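PDB 1R75: unknown protein from Leishmania major, which is of unknown function but belongs to the DUF1935 family and folds as a compact, all-beta sandwich of two antiparallel sheets. Local coordinates for residues T32-M37 against Y43-T48; P36-I41 against L62-A67; W53-D58 against V66-D71; Y101-D106 against M114-S119. All blocks are in the same frame, centred on the assembly; numbering follows the deposited sequence.

Contact 1: residues T32-M37 against Y43-T48; sequences TKTYPM and YRIADT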
loop_
_atom_site.group_PDB
_atom_site.type_symbol
_atom_site.label_atom_id
_atom_site.label_comp_id
_atom_site.label_asym_id
_atom_site.label_seq_id
_atom_site.Cartn_x
_atom_site.Cartn_y
_atom_site.Cartn_z
ATOM N N THR A 32 -4.533 13.870 -1.421
ATOM C CA THR A 32 -5.761 14.594 -1.531
ATOM C C THR A 32 -6.908 13.696 -1.077
ATOM O O THR A 32 -7.880 14.206 -0.499
ATOM C CB THR A 32 -5.866 15.141 -2.957
ATOM O OG1 THR A 32 -5.581 14.126 -3.906
ATOM C CG2 THR A 32 -4.729 16.090 -3.202
ATOM N N LYS A 33 -6.759 12.353 -1.215
ATOM C CA LYS A 33 -7.810 11.430 -0.812
ATOM C C LYS A 33 -7.248 10.175 -0.175
ATOM O O LYS A 33 -6.202 9.639 -0.606
ATOM C CB LYS A 33 -8.640 11.021 -2.020
ATOM C CG LYS A 33 -10.102 10.660 -1.699
ATOM C CD LYS A 33 -11.149 11.809 -1.902
ATOM C CE LYS A 33 -12.225 11.845 -0.784
ATOM N NZ LYS A 33 -12.812 13.246 -0.614
ATOM N N THR A 34 -7.978 9.713 0.835
ATOM C CA THR A 34 -7.645 8.527 1.587
ATOM C C THR A 34 -8.807 7.541 1.437
ATOM O O THR A 34 -9.968 7.940 1.539
ATOM C CB THR A 34 -7.400 8.933 3.037
ATOM O OG1 THR A 34 -6.234 9.797 3.098
ATOM C CG2 THR A 34 -7.015 7.736 3.904
ATOM N N TYR A 35 -8.512 6.289 1.118
ATOM C CA TYR A 35 -9.532 5.253 0.894
ATOM C C TYR A 35 -9.240 4.077 1.806
ATOM O O TYR A 35 -8.124 3.508 1.717
ATOM C CB TYR A 35 -9.462 4.779 -0.550
ATOM C CG TYR A 35 -9.631 5.854 -1.613
ATOM C CD1 TYR A 35 -10.870 6.089 -2.228
ATOM C CD2 TYR A 35 -8.574 6.603 -2.031
ATOM C CE1 TYR A 35 -11.006 7.057 -3.255
ATOM C CE2 TYR A 35 -8.701 7.556 -3.031
ATOM C CZ TYR A 35 -9.909 7.778 -3.642
ATOM O OH TYR A 35 -9.953 8.763 -4.605
ATOM N N PRO A 36 -10.146 3.722 2.728
ATOM C CA PRO A 36 -9.903 2.555 3.579
ATOM C C PRO A 36 -10.036 1.274 2.776
ATOM O O PRO A 36 -10.756 1.229 1.745
ATOM C CB PRO A 36 -10.993 2.683 4.686
ATOM C CG PRO A 36 -12.092 3.417 4.040
ATOM C CD PRO A 36 -11.446 4.369 3.041
ATOM N N MET A 37 -9.313 0.237 3.188
ATOM C CA MET A 37 -9.252 -0.999 2.381
ATOM C C MET A 37 -9.327 -2.416 2.984
ATOM O O MET A 37 -9.745 -3.391 2.263
ATOM C CB MET A 37 -7.997 -0.981 1.597
ATOM C CG MET A 37 -8.075 -0.071 0.474
ATOM S SD MET A 37 -6.583 -0.331 -0.341
ATOM C CE MET A 37 -7.022 -0.872 -1.810
ATOM N N TYR A 43 -4.982 1.839 4.656
ATOM C CA TYR A 43 -5.513 2.983 3.885
ATOM C C TYR A 43 -4.654 3.205 2.699
ATOM O O TYR A 43 -3.427 3.230 2.870
ATOM C CB TYR A 43 -5.490 4.244 4.733
ATOM C CG TYR A 43 -6.465 4.120 5.889
ATOM C CD1 TYR A 43 -7.777 4.572 5.761
ATOM C CD2 TYR A 43 -6.107 3.454 7.030
ATOM C CE1 TYR A 43 -8.700 4.429 6.820
ATOM C CE2 TYR A 43 -6.996 3.291 8.071
ATOM C CZ TYR A 43 -8.284 3.814 7.965
ATOM O OH TYR A 43 -9.183 3.590 8.973
ATOM N N ARG A 44 -5.264 3.403 1.543
ATOM C CA ARG A 44 -4.608 3.915 0.359
ATOM C C ARG A 44 -4.683 5.422 0.354
ATOM O O ARG A 44 -5.772 5.960 0.509
ATOM C CB ARG A 44 -5.253 3.334 -0.870
ATOM C CG ARG A 44 -4.760 3.837 -2.165
ATOM C CD ARG A 44 -5.276 2.986 -3.334
ATOM N NE ARG A 44 -6.729 3.114 -3.505
ATOM C CZ ARG A 44 -7.309 3.982 -4.239
ATOM N NH1 ARG A 44 -6.594 4.879 -4.910
ATOM N NH2 ARG A 44 -8.657 3.944 -4.330
ATOM N N ILE A 45 -3.542 6.097 0.224
ATOM C CA ILE A 45 -3.470 7.572 0.247
ATOM C C ILE A 45 -3.099 7.924 -1.162
ATOM O O ILE A 45 -1.992 7.568 -1.623
ATOM C CB ILE A 45 -2.383 8.067 1.196
ATOM C CG1 ILE A 45 -2.653 7.488 2.599
ATOM C CG2 ILE A 45 -2.352 9.623 1.203
ATOM C CD1 ILE A 45 -1.410 7.251 3.340
ATOM N N ALA A 46 -3.981 8.596 -1.880
ATOM C CA ALA A 46 -3.722 8.970 -3.242
ATOM C C ALA A 46 -3.438 10.448 -3.302
ATOM O O ALA A 46 -4.043 11.229 -2.581
ATOM C CB ALA A 46 -4.906 8.601 -4.125
ATOM N N ASP A 47 -2.449 10.841 -4.075
ATOM C CA ASP A 47 -2.147 12.262 -4.211
ATOM C C ASP A 47 -2.240 12.612 -5.704
ATOM O O ASP A 47 -1.422 12.157 -6.516
ATOM C CB ASP A 47 -0.796 12.589 -3.575
ATOM C CG ASP A 47 -0.466 14.090 -3.617
ATOM O OD1 ASP A 47 -0.717 14.728 -4.683
ATOM O OD2 ASP A 47 0.032 14.722 -2.634
ATOM N N THR A 48 -3.300 13.356 -6.097
ATOM C CA THR A 48 -3.504 13.620 -7.520
ATOM C C THR A 48 -2.472 14.591 -8.109
ATOM O O THR A 48 -2.074 14.424 -9.259
ATOM C CB THR A 48 -4.912 14.190 -7.838
ATOM O OG1 THR A 48 -4.981 15.508 -7.332
ATOM C CG2 THR A 48 -6.017 13.475 -7.131
#
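Tyr35 and Arg44 form a hydrogen-bonded pair in the antiparallel beta hairpin of strands 33-36 and 42-47, and they illustrate how such a pair can stack across strands. From Arg44 CB, which rests 3.9 Å from Met37 SD, the chain first runs out extended, with CG anti to the backbone N (chi1 176°). A bend at chi3 then folds the guanidinium back over the tyrosine. CZ settles 3.7 Å from Tyr35 CD2, NH1 reaches toward Tyr35 CE2, and NH2 comes 3.5 Å from Tyr35 CG. With the planes only 11° apart, this is a flat stack with cation-pi character, and Trp53 of the next strand offers the same cation a second ring. On the other face of the hairpin, Pro36 CB packs 3.6 Å from Tyr43 CE1. The far end carries a classic beta bulge: Thr32 N (2.9 Å) and Lys33 N (3.2 Å) share Ala46 O. Just beyond, Thr48 N donates an almost straight bond, 168° at the hydrogen, to Thr32 OG1.

Contact 2: residues P36-I41 against L62-A67; sequences PMFSNI and LIIHVA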
loop_
_atom_site.group_PDB
_atom_site.type_symbol
_atom_site.label_atom_id
_atom_site.label_comp_id
_atom_site.label_asym_id
_atom_site.label_seq_id
_atom_site.Cartn_x
_atom_site.Cartn_y
_atom_site.Cartn_z
ATOM N N PRO A 36 -10.146 3.722 2.728
ATOM C CA PRO A 36 -9.903 2.555 3.579
ATOM C C PRO A 36 -10.036 1.274 2.776
ATOM O O PRO A 36 -10.756 1.229 1.745
ATOM C CB PRO A 36 -10.993 2.683 4.686
ATOM C CG PRO A 36 -12.092 3.417 4.040
ATOM C CD PRO A 36 -11.446 4.369 3.041
ATOM N N MET A 37 -9.313 0.237 3.188
ATOM C CA MET A 37 -9.252 -0.999 2.381
ATOM C C MET A 37 -9.327 -2.416 2.984
ATOM O O MET A 37 -9.745 -3.391 2.263
ATOM C CB MET A 37 -7.997 -0.981 1.597
ATOM C CG MET A 37 -8.075 -0.071 0.474
ATOM S SD MET A 37 -6.583 -0.331 -0.341
ATOM C CE MET A 37 -7.022 -0.872 -1.810
ATOM N N PHE A 38 -8.908 -2.611 4.203
ATOM C CA PHE A 38 -8.703 -4.018 4.671
ATOM C C PHE A 38 -9.314 -4.096 6.087
ATOM O O PHE A 38 -8.648 -4.132 7.126
ATOM C CB PHE A 38 -7.178 -4.323 4.569
ATOM C CG PHE A 38 -6.742 -5.713 5.034
ATOM C CD1 PHE A 38 -6.939 -6.832 4.233
ATOM C CD2 PHE A 38 -6.094 -5.879 6.237
ATOM C CE1 PHE A 38 -6.483 -8.116 4.619
ATOM C CE2 PHE A 38 -5.695 -7.154 6.660
ATOM C CZ PHE A 38 -5.871 -8.273 5.823
ATOM N N SER A 39 -10.638 -4.036 6.104
ATOM C CA SER A 39 -11.420 -3.870 7.320
ATOM C C SER A 39 -10.924 -2.624 7.999
ATOM O O SER A 39 -10.683 -2.634 9.209
ATOM C CB SER A 39 -11.286 -5.090 8.253
ATOM O OG SER A 39 -12.523 -5.414 8.872
ATOM N N ASN A 40 -10.745 -1.549 7.236
ATOM C CA ASN A 40 -10.222 -0.320 7.852
ATOM C C ASN A 40 -8.924 -0.444 8.673
ATOM O O ASN A 40 -8.752 0.223 9.707
ATOM C CB ASN A 40 -11.309 0.278 8.728
ATOM C CG ASN A 40 -12.627 0.219 8.067
ATOM O OD1 ASN A 40 -12.819 0.828 7.010
ATOM N ND2 ASN A 40 -13.535 -0.614 8.609
ATOM N N ILE A 41 -8.023 -1.331 8.265
ATOM C CA ILE A 41 -6.701 -1.348 8.840
ATOM C C ILE A 41 -5.729 -0.656 7.860
ATOM O O ILE A 41 -4.780 -0.005 8.280
ATOM C CB ILE A 41 -6.220 -2.788 9.087
ATOM C CG1 ILE A 41 -7.119 -3.515 10.142
ATOM C CG2 ILE A 41 -4.827 -2.772 9.630
ATOM C CD1 ILE A 41 -7.327 -4.993 9.929
ATOM N N LEU A 62 -0.167 -5.615 13.280
ATOM C CA LEU A 62 -0.150 -6.403 12.014
ATOM C C LEU A 62 0.848 -5.880 10.995
ATOM O O LEU A 62 0.974 -4.705 10.888
ATOM C CB LEU A 62 -1.524 -6.315 11.332
ATOM C CG LEU A 62 -2.709 -6.834 12.159
ATOM C CD1 LEU A 62 -3.947 -6.835 11.323
ATOM C CD2 LEU A 62 -2.441 -8.180 12.588
ATOM N N ILE A 63 1.501 -6.777 10.260
ATOM C CA ILE A 63 2.216 -6.473 9.019
ATOM C C ILE A 63 1.327 -6.895 7.855
ATOM O O ILE A 63 0.743 -7.997 7.880
ATOM C CB ILE A 63 3.599 -7.091 8.955
ATOM C CG1 ILE A 63 4.248 -6.788 7.603
ATOM C CG2 ILE A 63 3.610 -8.526 9.111
ATOM C CD1 ILE A 63 5.704 -7.270 7.574
ATOM N N ILE A 64 1.171 -5.993 6.897
ATOM C CA ILE A 64 0.205 -6.174 5.790
ATOM C C ILE A 64 1.000 -6.316 4.525
ATOM O O ILE A 64 1.947 -5.567 4.306
ATOM C CB ILE A 64 -0.784 -5.036 5.703
ATOM C CG1 ILE A 64 -1.602 -4.937 7.023
ATOM C CG2 ILE A 64 -1.659 -5.147 4.409
ATOM C CD1 ILE A 64 -2.398 -3.751 7.131
ATOM N N HIS A 65 0.698 -7.334 3.725
ATOM C CA HIS A 65 1.355 -7.471 2.420
ATOM C C HIS A 65 0.325 -7.168 1.371
ATOM O O HIS A 65 -0.742 -7.758 1.392
ATOM C CB HIS A 65 1.848 -8.907 2.197
ATOM C CG HIS A 65 2.427 -9.155 0.837
ATOM N ND1 HIS A 65 1.858 -10.026 -0.071
ATOM C CD2 HIS A 65 3.498 -8.613 0.208
ATOM C CE1 HIS A 65 2.548 -10.001 -1.194
ATOM N NE2 HIS A 65 3.558 -9.171 -1.045
ATOM N N VAL A 66 0.609 -6.235 0.475
ATOM C CA VAL A 66 -0.363 -5.823 -0.521
ATOM C C VAL A 66 0.275 -5.950 -1.896
ATOM O O VAL A 66 1.435 -5.595 -2.090
ATOM C CB VAL A 66 -0.973 -4.436 -0.245
ATOM C CG1 VAL A 66 0.049 -3.382 -0.052
ATOM C CG2 VAL A 66 -2.017 -4.011 -1.365
ATOM N N ALA A 67 -0.430 -6.579 -2.817
ATOM C CA ALA A 67 -0.031 -6.573 -4.202
ATOM C C ALA A 67 -1.194 -6.182 -5.088
ATOM O O ALA A 67 -2.321 -6.675 -4.917
ATOM C CB ALA A 67 0.473 -7.943 -4.666
#
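The ring of Phe38 is the one flat group that takes part, and Ile64 meets it at a slant, with the methyl CD1 lying 4.4 Å from Phe38 CD2. The Phe38 side chain also touches Leu128 and Ala130 of strand 123-132, which runs beside strand 62-71, so the phenylalanine reaches over two adjacent strands. Its CG stands anti to the backbone N (chi1 179°), which swings the ring out of the loop and toward the sheet.

The same Ile64 methyl has a closer partner in Ile41, whose CG2 branch comes to 3.6 Å from Ile64 CD1. Phe38 and Ile41 thus meet one methyl group between them. The other arm of Ile41 goes elsewhere: its CD1 lies 4.1 Å from Leu62 CD1, the two side chains crossing at about a right angle. The forked shape of isoleucine lets one residue serve two alternate positions of the strand.

Loop geometry makes this possible. Ile41 N bonds to Phe38 O at 3.1 Å, closing a beta turn in which Ser39 and Asn40 both have positive phi, and the turn brings its two apolar end residues to the same strand. All the contacts across the gap are between apolar groups. The arrangement is that of a beta sandwich in which a hairpin loop from one sheet, here joining strands 33-36 and 42-47, bends over to pack against the inner face of the other.

Contact 3: residues W53-D58 against V66-D71; sequences WAFYND and VAVLFD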
loop_
_atom_site.group_PDB
_atom_site.type_symbol
_atom_site.label_atom_id
_atom_site.label_comp_id
_atom_site.label_asym_id
_atom_site.label_seq_id
_atom_site.Cartn_x
_atom_site.Cartn_y
_atom_site.Cartn_z
ATOM N N TRP A 53 0.644 7.069 -5.107
ATOM C CA TRP A 53 -0.062 6.320 -4.084
ATOM C C TRP A 53 0.876 5.839 -3.004
ATOM O O TRP A 53 2.030 5.439 -3.306
ATOM C CB TRP A 53 -0.631 5.084 -4.670
ATOM C CG TRP A 53 -1.764 5.167 -5.571
ATOM C CD1 TRP A 53 -2.346 6.253 -6.142
ATOM C CD2 TRP A 53 -2.495 4.019 -6.042
ATOM N NE1 TRP A 53 -3.401 5.857 -6.969
ATOM C CE2 TRP A 53 -3.487 4.482 -6.941
ATOM C CE3 TRP A 53 -2.378 2.645 -5.819
ATOM C CZ2 TRP A 53 -4.388 3.586 -7.581
ATOM C CZ3 TRP A 53 -3.323 1.760 -6.436
ATOM C CH2 TRP A 53 -4.243 2.230 -7.311
ATOM N N ALA A 54 0.361 5.832 -1.809
ATOM C CA ALA A 54 0.966 5.286 -0.649
ATOM C C ALA A 54 -0.054 4.495 0.165
ATOM O O ALA A 54 -1.246 4.656 -0.026
ATOM C CB ALA A 54 1.541 6.381 0.189
ATOM N N PHE A 55 0.447 3.605 1.023
ATOM C CA PHE A 55 -0.365 2.847 1.971
ATOM C C PHE A 55 0.057 3.167 3.392
ATOM O O PHE A 55 1.262 3.325 3.710
ATOM C CB PHE A 55 -0.184 1.340 1.722
ATOM C CG PHE A 55 -0.815 0.882 0.490
ATOM C CD1 PHE A 55 -2.190 0.882 0.358
ATOM C CD2 PHE A 55 -0.034 0.430 -0.568
ATOM C CE1 PHE A 55 -2.800 0.384 -0.872
ATOM C CE2 PHE A 55 -0.609 -0.057 -1.739
ATOM C CZ PHE A 55 -2.012 -0.026 -1.901
ATOM N N TYR A 56 -0.935 3.280 4.249
ATOM C CA TYR A 56 -0.736 3.487 5.672
ATOM C C TYR A 56 -1.426 2.345 6.428
ATOM O O TYR A 56 -2.567 2.010 6.119
ATOM C CB TYR A 56 -1.258 4.888 6.098
ATOM C CG TYR A 56 -1.359 5.027 7.586
ATOM C CD1 TYR A 56 -0.205 5.062 8.371
ATOM C CD2 TYR A 56 -2.583 5.076 8.218
ATOM C CE1 TYR A 56 -0.280 5.105 9.755
ATOM C CE2 TYR A 56 -2.676 5.119 9.605
ATOM C CZ TYR A 56 -1.535 5.175 10.346
ATOM O OH TYR A 56 -1.590 5.217 11.688
ATOM N N ASN A 57 -0.719 1.741 7.367
ATOM C CA ASN A 57 -1.202 0.643 8.176
ATOM C C ASN A 57 -1.478 1.256 9.587
ATOM O O ASN A 57 -0.542 1.670 10.282
ATOM C CB ASN A 57 -0.153 -0.459 8.139
ATOM C CG ASN A 57 -0.463 -1.636 9.118
ATOM O OD1 ASN A 57 -1.439 -1.621 9.900
ATOM N ND2 ASN A 57 0.382 -2.631 9.068
ATOM N N ASP A 58 -2.776 1.388 9.933
ATOM C CA ASP A 58 -3.206 1.905 11.242
ATOM C C ASP A 58 -3.303 0.822 12.371
ATOM O O ASP A 58 -3.770 1.090 13.469
ATOM C CB ASP A 58 -4.536 2.617 11.053
ATOM C CG ASP A 58 -4.881 3.547 12.204
ATOM O OD1 ASP A 58 -3.993 4.280 12.713
ATOM O OD2 ASP A 58 -6.044 3.579 12.625
ATOM N N VAL A 66 0.609 -6.235 0.475
ATOM C CA VAL A 66 -0.363 -5.823 -0.521
ATOM C C VAL A 66 0.275 -5.950 -1.896
ATOM O O VAL A 66 1.435 -5.595 -2.090
ATOM C CB VAL A 66 -0.973 -4.436 -0.245
ATOM C CG1 VAL A 66 0.049 -3.382 -0.052
ATOM C CG2 VAL A 66 -2.017 -4.011 -1.365
ATOM N N ALA A 67 -0.430 -6.579 -2.817
ATOM C CA ALA A 67 -0.031 -6.573 -4.202
ATOM C C ALA A 67 -1.194 -6.182 -5.088
ATOM O O ALA A 67 -2.321 -6.675 -4.917
ATOM C CB ALA A 67 0.473 -7.943 -4.666
ATOM N N VAL A 68 -0.887 -5.348 -6.085
ATOM C CA VAL A 68 -1.848 -4.771 -6.953
ATOM C C VAL A 68 -1.394 -5.042 -8.382
ATOM O O VAL A 68 -0.231 -4.907 -8.712
ATOM C CB VAL A 68 -1.968 -3.273 -6.733
ATOM C CG1 VAL A 68 -2.892 -2.648 -7.765
ATOM C CG2 VAL A 68 -2.432 -2.917 -5.281
ATOM N N LEU A 69 -2.324 -5.422 -9.214
ATOM C CA LEU A 69 -2.089 -5.678 -10.614
ATOM C C LEU A 69 -2.679 -4.544 -11.410
ATOM O O LEU A 69 -3.883 -4.253 -11.277
ATOM C CB LEU A 69 -2.872 -6.892 -11.033
ATOM C CG LEU A 69 -2.430 -8.253 -10.738
ATOM C CD1 LEU A 69 -3.714 -9.190 -10.705
ATOM C CD2 LEU A 69 -1.359 -8.664 -11.832
ATOM N N PHE A 70 -1.857 -3.924 -12.235
ATOM C CA PHE A 70 -2.166 -2.778 -13.042
ATOM C C PHE A 70 -2.217 -3.182 -14.520
ATOM O O PHE A 70 -1.462 -4.092 -14.978
ATOM C CB PHE A 70 -1.155 -1.681 -12.818
ATOM C CG PHE A 70 -1.122 -1.113 -11.468
ATOM C CD1 PHE A 70 -1.871 0.036 -11.120
ATOM C CD2 PHE A 70 -0.166 -1.596 -10.538
ATOM C CE1 PHE A 70 -1.786 0.578 -9.876
ATOM C CE2 PHE A 70 -0.065 -0.998 -9.321
ATOM C CZ PHE A 70 -0.839 0.071 -8.982
ATOM N N ASP A 71 -3.221 -2.684 -15.206
ATOM C CA ASP A 71 -3.392 -2.938 -16.619
ATOM C C ASP A 71 -2.257 -2.312 -17.461
ATOM O O ASP A 71 -1.570 -1.368 -17.064
ATOM C CB ASP A 71 -4.726 -2.411 -17.172
ATOM C CG ASP A 71 -5.929 -3.130 -16.632
ATOM O OD1 ASP A 71 -5.800 -4.219 -15.928
ATOM O OD2 ASP A 71 -7.072 -2.667 -16.931
#
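In the interior of the beta sandwich, Trp53 and Phe55 of one sheet meet Val66, Val68 and Phe70 of the other. The Phe55 ring receives Val66 over one face: the methyl CG1 sits 3.7 Å above the ring plane, displaced toward the rim beside Phe55 CD2 and CE2, and 4.1 Å from the centroid, a CH-pi contact. Val66 presents this methyl because its first torsion (chi1 53°) sets CG1 between the backbone N and the carbonyl carbon. The second methyl, CG2, approaches the end of the same ring, 4.0 Å from Phe55 CZ. Val68 adds a looser touch at the ring edge, its CG2 4.5 Å from Phe55 CZ.

The two strands run at 153° to each other with their axes 10.7 Å apart, the spacing of facing sheets rather than of neighbours within one. In extended strands alternate side chains point the same way, here Trp53 and Phe55 against Val66, Val68 and Phe70, and it is side chains that meet across the gap between these two segments.

Farther along, Trp53 and Phe70 reach out from opposite sheets and meet obliquely. Their ring planes are inclined at 48°, and Trp53 CH2 comes 3.9 Å from Phe70 CE1. Val68 CG1, from Phe70's own strand, lies 3.6 Å above one face of the phenylalanine ring. Two more aromatic residues adjoin the contact: Phe115 meets Phe55 edge-to-face, and Trp123 does the same with Trp53.

Contact 4: residues Y101-D106 against M114-S119; sequences YLCEVD and MFVEGS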
loop_
_atom_site.group_PDB
_atom_site.type_symbol
_atom_site.label_atom_id
_atom_site.label_comp_id
_atom_site.label_asym_id
_atom_site.label_seq_id
_atom_site.Cartn_x
_atom_site.Cartn_y
_atom_site.Cartn_z
ATOM N N TYR A 101 1.202 -5.294 -14.816
ATOM C CA TYR A 101 2.276 -4.920 -13.905
ATOM C C TYR A 101 1.822 -5.310 -12.515
ATOM O O TYR A 101 0.753 -4.903 -12.069
ATOM C CB TYR A 101 2.520 -3.468 -13.958
ATOM C CG TYR A 101 2.729 -2.928 -15.338
ATOM C CD1 TYR A 101 3.960 -3.137 -16.010
ATOM C CD2 TYR A 101 1.749 -2.217 -15.980
ATOM C CE1 TYR A 101 4.175 -2.656 -17.284
ATOM C CE2 TYR A 101 1.927 -1.754 -17.240
ATOM C CZ TYR A 101 3.139 -1.959 -17.906
ATOM O OH TYR A 101 3.288 -1.430 -19.194
ATOM N N LEU A 102 2.597 -6.106 -11.839
ATOM C CA LEU A 102 2.346 -6.452 -10.472
ATOM C C LEU A 102 3.296 -5.700 -9.588
ATOM O O LEU A 102 4.528 -5.747 -9.802
ATOM C CB LEU A 102 2.499 -7.945 -10.319
ATOM C CG LEU A 102 2.102 -8.512 -8.972
ATOM C CD1 LEU A 102 0.660 -8.408 -8.742
ATOM C CD2 LEU A 102 2.570 -9.990 -8.983
ATOM N N CYS A 103 2.745 -4.941 -8.651
ATOM C CA CYS A 103 3.496 -4.201 -7.646
ATOM C C CYS A 103 3.103 -4.559 -6.259
ATOM O O CYS A 103 1.927 -4.750 -5.946
ATOM C CB CYS A 103 3.302 -2.712 -7.770
ATOM S SG CYS A 103 3.749 -1.961 -9.322
ATOM N N GLU A 104 4.099 -4.742 -5.393
ATOM C CA GLU A 104 3.816 -5.282 -4.092
ATOM C C GLU A 104 4.731 -4.680 -3.053
ATOM O O GLU A 104 5.923 -4.367 -3.373
ATOM C CB GLU A 104 3.925 -6.779 -4.109
ATOM C CG GLU A 104 5.269 -7.328 -4.235
ATOM C CD GLU A 104 5.270 -8.899 -4.348
ATOM O OE1 GLU A 104 4.367 -9.594 -3.807
ATOM O OE2 GLU A 104 6.221 -9.443 -4.965
ATOM N N VAL A 105 4.227 -4.563 -1.819
ATOM C CA VAL A 105 5.000 -3.988 -0.731
ATOM C C VAL A 105 4.454 -4.589 0.577
ATOM O O VAL A 105 3.291 -4.992 0.674
ATOM C CB VAL A 105 4.944 -2.400 -0.732
ATOM C CG1 VAL A 105 3.586 -1.900 -0.296
ATOM C CG2 VAL A 105 6.132 -1.785 0.030
ATOM N N ASP A 106 5.313 -4.653 1.576
ATOM C CA ASP A 106 4.850 -4.911 2.947
ATOM C C ASP A 106 4.786 -3.649 3.777
ATOM O O ASP A 106 5.658 -2.842 3.675
ATOM C CB ASP A 106 5.819 -5.892 3.603
ATOM C CG ASP A 106 5.879 -7.198 2.872
ATOM O OD1 ASP A 106 4.812 -7.710 2.439
ATOM O OD2 ASP A 106 6.963 -7.803 2.651
ATOM N N MET A 114 5.391 4.409 0.473
ATOM C CA MET A 114 5.193 4.838 -0.926
ATOM C C MET A 114 5.097 3.567 -1.810
ATOM O O MET A 114 5.792 2.587 -1.605
ATOM C CB MET A 114 6.395 5.708 -1.371
ATOM C CG MET A 114 6.469 6.981 -0.591
ATOM S SD MET A 114 4.960 8.033 -0.983
ATOM C CE MET A 114 4.824 8.223 0.522
ATOM N N PHE A 115 4.177 3.605 -2.758
ATOM C CA PHE A 115 3.858 2.482 -3.564
ATOM C C PHE A 115 4.176 2.681 -5.016
ATOM O O PHE A 115 5.106 1.990 -5.605
ATOM C CB PHE A 115 2.396 2.159 -3.295
ATOM C CG PHE A 115 1.952 0.848 -3.903
ATOM C CD1 PHE A 115 2.642 -0.301 -3.633
ATOM C CD2 PHE A 115 0.794 0.777 -4.749
ATOM C CE1 PHE A 115 2.216 -1.536 -4.166
ATOM C CE2 PHE A 115 0.437 -0.441 -5.324
ATOM C CZ PHE A 115 1.137 -1.590 -4.991
ATOM N N VAL A 116 3.410 3.548 -5.731
ATOM C CA VAL A 116 3.625 3.773 -7.161
ATOM C C VAL A 116 3.411 5.220 -7.504
ATOM O O VAL A 116 2.773 5.995 -6.799
ATOM C CB VAL A 116 2.695 2.915 -8.081
ATOM C CG1 VAL A 116 2.944 1.536 -7.871
ATOM C CG2 VAL A 116 1.223 3.238 -7.823
ATOM N N GLU A 117 3.968 5.614 -8.596
ATOM C CA GLU A 117 3.748 6.965 -9.082
ATOM C C GLU A 117 3.576 6.929 -10.578
ATOM O O GLU A 117 4.289 6.218 -11.285
ATOM C CB GLU A 117 5.000 7.781 -8.697
ATOM C CG GLU A 117 4.974 9.210 -9.142
ATOM C CD GLU A 117 5.899 10.132 -8.291
ATOM O OE1 GLU A 117 5.982 9.937 -7.049
ATOM O OE2 GLU A 117 6.492 11.055 -8.898
ATOM N N GLY A 118 2.605 7.692 -11.070
ATOM C CA GLY A 118 2.397 7.837 -12.490
ATOM C C GLY A 118 0.906 7.740 -12.817
ATOM O O GLY A 118 0.098 8.073 -12.002
ATOM N N SER A 119 0.575 7.243 -13.983
ATOM C CA SER A 119 -0.799 7.241 -14.449
ATOM C C SER A 119 -1.387 5.873 -14.371
ATOM O O SER A 119 -0.956 4.958 -15.020
ATOM C CB SER A 119 -0.908 7.891 -15.829
ATOM O OG SER A 119 -0.168 7.176 -16.795
#
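Phe115 meets Cys103 and Val105 across the space between the two sheets, mostly through apolar contacts. The ring end lies against the cysteine, with Phe115 CZ 3.7 Å from Cys103 CB, while the flank of the ring passes Val105, whose CG1 is 3.8 Å from Phe115 CD1. Next along the chain, Val116 reaches the same cysteine through its sulfur: Val116 CG1 lies 3.9 Å from Cys103 SG. That valine methyl also sits over one face of the Phe115 ring, so neighbouring residues pack on each other as well as on the facing strand.

A second kind of contact involves the backbone. The carbonyl oxygen of Cys103 approaches the rim of the phenylalanine near the ring plane, 3.4 Å from Phe115 CZ, where the slightly positive C-H edge would be expected to suit an oxygen.

A beta bulge probably accounts for two consecutive residues both reaching across. Phe115 and Val116 together face Trp53 in a classic bulge, which breaks the usual alternation of a strand. CG of Phe115 is anti to its own N (chi1 -171°), and the ring thereby reaches from strand 112-117 to strand 100-107.

Cohesion here should come chiefly from close apolar packing, with the carbonyl at the ring edge a modest electrostatic addition; Cys103 is buried, and across this contact its sulfur meets a valine methyl.

The four contacts show the two ways a beta sandwich is held: contact 1 works within a sheet, whereas contacts 2, 3 and 4 span the gap between sheets. Contact 3 is the most central, about 3 Å from the middle of the chain, and contact 4 lies beside it, centres about 6 Å apart. Backbone bonds join these two in both sheets, including Phe70 N to Tyr101 O at 2.8 Å. Contact 1 continues into contact 3 through Ile45 N and Ala54 O, 2.7 Å apart. Contacts 2 and 4 lie on opposite sides of the chain's centre, about 15 Å between centres, and Asn57 ND2 ties contact 3 to contact 2 through Leu62 O.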